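Local coordinates for putative endonuclease/exonuclease/phosphatase family protein (Bacteroides vulgatus ATCC 8482, PDB 3G6S) that probably cleaves phosphodiester bonds of nucleic acids as an endonuclease and 3'-5' RNA exonuclease of the endonuclease/exonuclease/phosphatase family, at residues A[118-123]-A[131-136]; A[108-113]-A[144-149]. One frame throughout, in Å; residues are numbered along the deposited sequence.

Contact 1 (A[118-123]-A[131-136]); sequences ATWAKF and IFMAVN
Phe123 and Phe132 form a hydrogen-bonded antiparallel pair, where CB of Phe123 sits over one face of the Phe132 ring, 3.7 Å from its centroid, in a CH-pi contact. With chi1 at 56°, Phe132 CG lies between its own N and carbonyl carbon, which swings the ring across to Phe123. The two ring planes are inclined by 33°. Ala134 CB meets the edge of the Phe123 ring, 3.7 Å from CE2. On the other face of the sheet, the extended chain of selenomethionine Met133 turns at its last torsion and lays CE against the indole of Trp120, 3.3 Å from CE3; Val135 CG2 packs on Trp120 CB. Strands 117-125 and 131-138 form a beta hairpin in one of the two sheets of this DNase I-like fold. Thr119, Ala121 and Phe123 each exchange two backbone hydrogen bonds with Asn136, Ala134 and Phe132, and the longest is Phe132 N to Phe123 O (3.2 Å), its donor 44° out of the carbonyl plane. Farther out, Ile161 of helix 144-161 covers Trp120 and Met133, and Ile41 of the facing sheet touches both phenylalanines. The Asn136 amide is held by Thr170 OG1 and the carbonyls of Met44 and Ala79.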
loop_
_atom_site.group_PDB
_atom_site.type_symbol
_atom_site.label_atom_id
_atom_site.label_comp_id
_atom_site.label_asym_id
_atom_site.label_seq_id
_atom_site.Cartn_x
_atom_site.Cartn_y
_atom_site.Cartn_z
ATOM N N ALA A 118 -0.084 8.107 6.131
ATOM C CA ALA A 118 -0.527 6.725 6.239
ATOM C C ALA A 118 -2.045 6.802 6.381
ATOM O O ALA A 118 -2.553 7.598 7.160
ATOM C CB ALA A 118 0.087 6.063 7.466
ATOM N N THR A 119 -2.768 6.016 5.596
ATOM C CA THR A 119 -4.223 5.998 5.691
ATOM C C THR A 119 -4.588 4.612 6.224
ATOM O O THR A 119 -4.042 3.610 5.767
ATOM C CB THR A 119 -4.897 6.248 4.316
ATOM O OG1 THR A 119 -4.744 7.627 3.959
ATOM C CG2 THR A 119 -6.386 5.913 4.368
ATOM N N TRP A 120 -5.480 4.565 7.212
ATOM C CA TRP A 120 -5.896 3.301 7.814
ATOM C C TRP A 120 -7.398 3.156 7.875
ATOM O O TRP A 120 -8.136 4.126 7.722
ATOM C CB TRP A 120 -5.345 3.164 9.238
ATOM C CG TRP A 120 -5.855 4.200 10.196
ATOM C CD1 TRP A 120 -5.275 5.393 10.486
ATOM C CD2 TRP A 120 -7.076 4.147 10.961
ATOM N NE1 TRP A 120 -6.053 6.092 11.384
ATOM C CE2 TRP A 120 -7.161 5.349 11.694
ATOM C CE3 TRP A 120 -8.099 3.196 11.098
ATOM C CZ2 TRP A 120 -8.232 5.638 12.548
ATOM C CZ3 TRP A 120 -9.172 3.483 11.954
ATOM C CH2 TRP A 120 -9.222 4.699 12.670
ATOM N N ALA A 121 -7.844 1.933 8.135
ATOM C CA ALA A 121 -9.263 1.654 8.227
ATOM C C ALA A 121 -9.515 0.367 8.984
ATOM O O ALA A 121 -8.860 -0.650 8.748
ATOM C CB ALA A 121 -9.865 1.564 6.843
ATOM N N LYS A 122 -10.464 0.423 9.910
ATOM C CA LYS A 122 -10.843 -0.733 10.698
ATOM C C LYS A 122 -12.009 -1.369 9.919
ATOM O O LYS A 122 -13.104 -0.808 9.842
ATOM C CB LYS A 122 -11.271 -0.252 12.080
ATOM C CG LYS A 122 -11.718 -1.314 13.060
ATOM C CD LYS A 122 -12.047 -0.670 14.402
ATOM C CE LYS A 122 -12.674 -1.663 15.353
ATOM N NZ LYS A 122 -13.191 -0.997 16.578
ATOM N N PHE A 123 -11.753 -2.529 9.323
ATOM C CA PHE A 123 -12.739 -3.245 8.511
ATOM C C PHE A 123 -13.500 -4.321 9.248
ATOM O O PHE A 123 -13.151 -4.707 10.352
ATOM C CB PHE A 123 -12.056 -3.919 7.320
ATOM C CG PHE A 123 -11.702 -2.986 6.211
ATOM C CD1 PHE A 123 -12.697 -2.382 5.452
ATOM C CD2 PHE A 123 -10.373 -2.747 5.884
ATOM C CE1 PHE A 123 -12.371 -1.557 4.371
ATOM C CE2 PHE A 123 -10.038 -1.923 4.804
ATOM C CZ PHE A 123 -11.046 -1.328 4.047
ATOM N N ILE A 131 -13.181 -8.766 12.340
ATOM C CA ILE A 131 -12.636 -7.415 12.413
ATOM C C ILE A 131 -11.132 -7.446 12.171
ATOM O O ILE A 131 -10.425 -8.314 12.677
ATOM C CB ILE A 131 -12.910 -6.767 13.795
ATOM C CG1 ILE A 131 -14.355 -6.285 13.873
ATOM C CG2 ILE A 131 -11.988 -5.595 14.023
ATOM C CD1 ILE A 131 -15.334 -7.396 14.030
ATOM N N PHE A 132 -10.655 -6.504 11.370
ATOM C CA PHE A 132 -9.237 -6.409 11.079
ATOM C C PHE A 132 -8.890 -5.004 10.665
ATOM O O PHE A 132 -9.769 -4.176 10.460
ATOM C CB PHE A 132 -8.819 -7.381 9.979
ATOM C CG PHE A 132 -9.575 -7.226 8.696
ATOM C CD1 PHE A 132 -10.829 -7.816 8.535
ATOM C CD2 PHE A 132 -9.004 -6.556 7.614
ATOM C CE1 PHE A 132 -11.496 -7.759 7.308
ATOM C CE2 PHE A 132 -9.663 -6.492 6.385
ATOM C CZ PHE A 132 -10.915 -7.096 6.227
HETATM N N MSE A 133 -7.606 -4.724 10.542
HETATM C CA MSE A 133 -7.225 -3.391 10.163
HETATM C C MSE A 133 -6.293 -3.364 8.976
HETATM O O MSE A 133 -5.476 -4.265 8.776
HETATM C CB MSE A 133 -6.576 -2.688 11.343
HETATM C CG MSE A 133 -6.147 -1.276 11.043
HETATM SE SE MSE A 133 -5.194 -0.550 12.526
HETATM C CE MSE A 133 -5.697 1.291 12.293
ATOM N N ALA A 134 -6.434 -2.316 8.184
ATOM C CA ALA A 134 -5.600 -2.130 7.019
ATOM C C ALA A 134 -4.936 -0.771 7.144
ATOM O O ALA A 134 -5.583 0.226 7.476
ATOM C CB ALA A 134 -6.441 -2.183 5.756
ATOM N N VAL A 135 -3.636 -0.744 6.882
ATOM C CA VAL A 135 -2.874 0.493 6.929
ATOM C C VAL A 135 -2.055 0.549 5.649
ATOM O O VAL A 135 -1.348 -0.399 5.317
ATOM C CB VAL A 135 -1.934 0.551 8.161
ATOM C CG1 VAL A 135 -1.161 1.870 8.169
ATOM C CG2 VAL A 135 -2.752 0.441 9.436
ATOM N N ASN A 136 -2.178 1.661 4.930
ATOM C CA ASN A 136 -1.479 1.871 3.671
ATOM C C ASN A 136 -0.654 3.133 3.791
ATOM O O ASN A 136 -1.161 4.172 4.208
ATOM C CB ASN A 136 -2.482 2.037 2.538
ATOM C CG ASN A 136 -1.811 2.112 1.200
ATOM O OD1 ASN A 136 -0.994 1.246 0.863
ATOM N ND2 ASN A 136 -2.143 3.140 0.414
#

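Contact 2 (A[108-113]-A[144-149]); sequences MGWDAV and EEARRQ
Trp110 lays one face of its indole against the aliphatic part of Gln149, whose CB stands 3.3 Å from the centroid of the six-membered ring and 9° off its normal, a CH-pi contact. Gln149 CG continues over the same ring system, 3.4 Å from Trp110 CE2. Chi1 of Trp110 (-50°) sets CG beside its backbone N and opposite the carbonyl carbon, carrying the indole along the helix from Ala146 to Gln149. Bent at chi2, Gln149 sends its amide back to the preceding turn of the helix, where NE2 donates to Glu145 OE2 at 2.8 Å, nearly in the amide plane. Trp110 and Asp111 are the central residues of a type II' beta turn, Gly109 to Ala112, in the loop between strands 88-97 and 117-125, and the turn packs on the first turns of helix 144-161. Ala146 CB fits against the backbone of the turn, 3.7 Å from Ala112 N. A serine in place of Trp110 would probably strip the cover from Gln149 CB and CG and open a gap beside Ala146. Asp111 reaches the start of the helix, where OD2 accepts a weak hydrogen bond from Glu145 N (3.4 Å) and OD1 lies against Glu145 CB. Glu100 OE1 accepts a hydrogen bond from Trp110 N.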
loop_
_atom_site.group_PDB
_atom_site.type_symbol
_atom_site.label_atom_id
_atom_site.label_comp_id
_atom_site.label_asym_id
_atom_site.label_seq_id
_atom_site.Cartn_x
_atom_site.Cartn_y
_atom_site.Cartn_z
HETATM N N MSE A 108 5.695 17.951 7.851
HETATM C CA MSE A 108 6.770 17.035 7.494
HETATM C C MSE A 108 7.389 16.496 8.776
HETATM O O MSE A 108 6.996 16.903 9.869
HETATM C CB MSE A 108 7.830 17.747 6.659
HETATM C CG MSE A 108 7.458 17.897 5.195
HETATM SE SE MSE A 108 8.928 18.610 4.138
HETATM C CE MSE A 108 10.226 17.233 4.454
ATOM N N GLY A 109 8.347 15.582 8.656
ATOM C CA GLY A 109 8.952 15.037 9.855
ATOM C C GLY A 109 10.377 14.537 9.732
ATOM O O GLY A 109 10.718 13.849 8.774
ATOM N N TRP A 110 11.214 14.894 10.701
ATOM C CA TRP A 110 12.600 14.448 10.721
ATOM C C TRP A 110 13.347 14.673 9.401
ATOM O O TRP A 110 13.183 15.699 8.749
ATOM C CB TRP A 110 12.621 12.966 11.092
ATOM C CG TRP A 110 11.813 12.657 12.313
ATOM C CD1 TRP A 110 12.156 12.917 13.610
ATOM C CD2 TRP A 110 10.505 12.065 12.355
ATOM N NE1 TRP A 110 11.147 12.522 14.459
ATOM C CE2 TRP A 110 10.121 11.993 13.715
ATOM C CE3 TRP A 110 9.622 11.581 11.377
ATOM C CZ2 TRP A 110 8.887 11.465 14.123
ATOM C CZ3 TRP A 110 8.393 11.054 11.783
ATOM C CH2 TRP A 110 8.042 10.999 13.145
ATOM N N ASP A 111 14.164 13.693 9.022
ATOM C CA ASP A 111 14.964 13.728 7.798
ATOM C C ASP A 111 14.135 13.932 6.536
ATOM O O ASP A 111 14.681 14.222 5.473
ATOM C CB ASP A 111 15.733 12.416 7.645
ATOM C CG ASP A 111 16.738 12.196 8.739
ATOM O OD1 ASP A 111 16.451 12.570 9.895
ATOM O OD2 ASP A 111 17.814 11.629 8.452
ATOM N N ALA A 112 12.824 13.758 6.655
ATOM C CA ALA A 112 11.907 13.885 5.525
ATOM C C ALA A 112 12.270 14.955 4.497
ATOM O O ALA A 112 12.833 16.000 4.829
ATOM C CB ALA A 112 10.489 14.118 6.033
ATOM N N VAL A 113 11.943 14.672 3.240
ATOM C CA VAL A 113 12.197 15.590 2.139
ATOM C C VAL A 113 10.860 15.995 1.520
ATOM O O VAL A 113 10.748 17.043 0.882
ATOM C CB VAL A 113 13.092 14.935 1.061
ATOM C CG1 VAL A 113 13.070 15.757 -0.210
ATOM C CG2 VAL A 113 14.516 14.827 1.574
ATOM N N GLU A 144 16.216 9.151 6.504
ATOM C CA GLU A 144 16.499 7.906 7.210
ATOM C C GLU A 144 15.786 7.837 8.540
ATOM O O GLU A 144 15.036 6.900 8.809
ATOM C CB GLU A 144 17.993 7.744 7.458
ATOM C CG GLU A 144 18.763 7.284 6.255
ATOM C CD GLU A 144 19.969 6.455 6.640
ATOM O OE1 GLU A 144 19.778 5.388 7.270
ATOM O OE2 GLU A 144 21.105 6.869 6.313
ATOM N N GLU A 145 16.035 8.829 9.378
ATOM C CA GLU A 145 15.410 8.850 10.680
ATOM C C GLU A 145 13.902 8.854 10.504
ATOM O O GLU A 145 13.191 8.145 11.216
ATOM C CB GLU A 145 15.865 10.080 11.467
ATOM C CG GLU A 145 15.450 10.069 12.918
ATOM C CD GLU A 145 15.718 8.726 13.583
ATOM O OE1 GLU A 145 16.792 8.128 13.334
ATOM O OE2 GLU A 145 14.856 8.265 14.364
ATOM N N ALA A 146 13.412 9.632 9.542
ATOM C CA ALA A 146 11.972 9.711 9.301
ATOM C C ALA A 146 11.400 8.322 9.052
ATOM O O ALA A 146 10.323 7.985 9.554
ATOM C CB ALA A 146 11.678 10.613 8.115
ATOM N N ARG A 147 12.122 7.512 8.282
ATOM C CA ARG A 147 11.649 6.167 7.998
ATOM C C ARG A 147 11.549 5.316 9.255
ATOM O O ARG A 147 10.552 4.613 9.454
ATOM C CB ARG A 147 12.547 5.468 6.977
ATOM C CG ARG A 147 12.213 5.816 5.544
ATOM C CD ARG A 147 12.829 4.813 4.600
ATOM N NE ARG A 147 14.286 4.759 4.693
ATOM C CZ ARG A 147 15.106 5.681 4.195
ATOM N NH1 ARG A 147 14.618 6.742 3.565
ATOM N NH2 ARG A 147 16.418 5.531 4.312
ATOM N N ARG A 148 12.573 5.378 10.103
ATOM C CA ARG A 148 12.564 4.597 11.331
ATOM C C ARG A 148 11.408 5.033 12.221
ATOM O O ARG A 148 10.750 4.200 12.847
ATOM C CB ARG A 148 13.875 4.758 12.100
ATOM C CG ARG A 148 13.840 4.045 13.452
ATOM C CD ARG A 148 15.010 4.405 14.365
ATOM N NE ARG A 148 16.233 3.657 14.079
ATOM C CZ ARG A 148 17.259 3.575 14.925
ATOM N NH1 ARG A 148 17.197 4.194 16.098
ATOM N NH2 ARG A 148 18.349 2.879 14.609
ATOM N N GLN A 149 11.164 6.340 12.275
ATOM C CA GLN A 149 10.087 6.872 13.098
ATOM C C GLN A 149 8.720 6.534 12.536
ATOM O O GLN A 149 7.792 6.225 13.288
ATOM C CB GLN A 149 10.219 8.393 13.250
ATOM C CG GLN A 149 11.370 8.834 14.140
ATOM C CD GLN A 149 11.399 8.081 15.463
ATOM O OE1 GLN A 149 10.380 7.968 16.150
ATOM N NE2 GLN A 149 12.569 7.560 15.823
#

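How the contacts relate
From the N terminus, the chain leaves strand 88-97 and enters the loop that carries 108-113, the first half of contact 2. It then runs through strand 117-125, reverses and returns along strand 131-138, so that contact 1 closes a short hairpin, with seven residues between its segments, two of them still strand. Helix 144-161 is the next element after a short connection, and its first turns come back to 108-113, closing the longer loop of contact 2. Contact 1 is thus enclosed in sequence by contact 2, and the two do not cross. In space their centres are 22 Å apart and they do not touch. Contact 1 joins neighbouring strands inside a sheet, whereas contact 2 ties a loop to the helix that follows the hairpin.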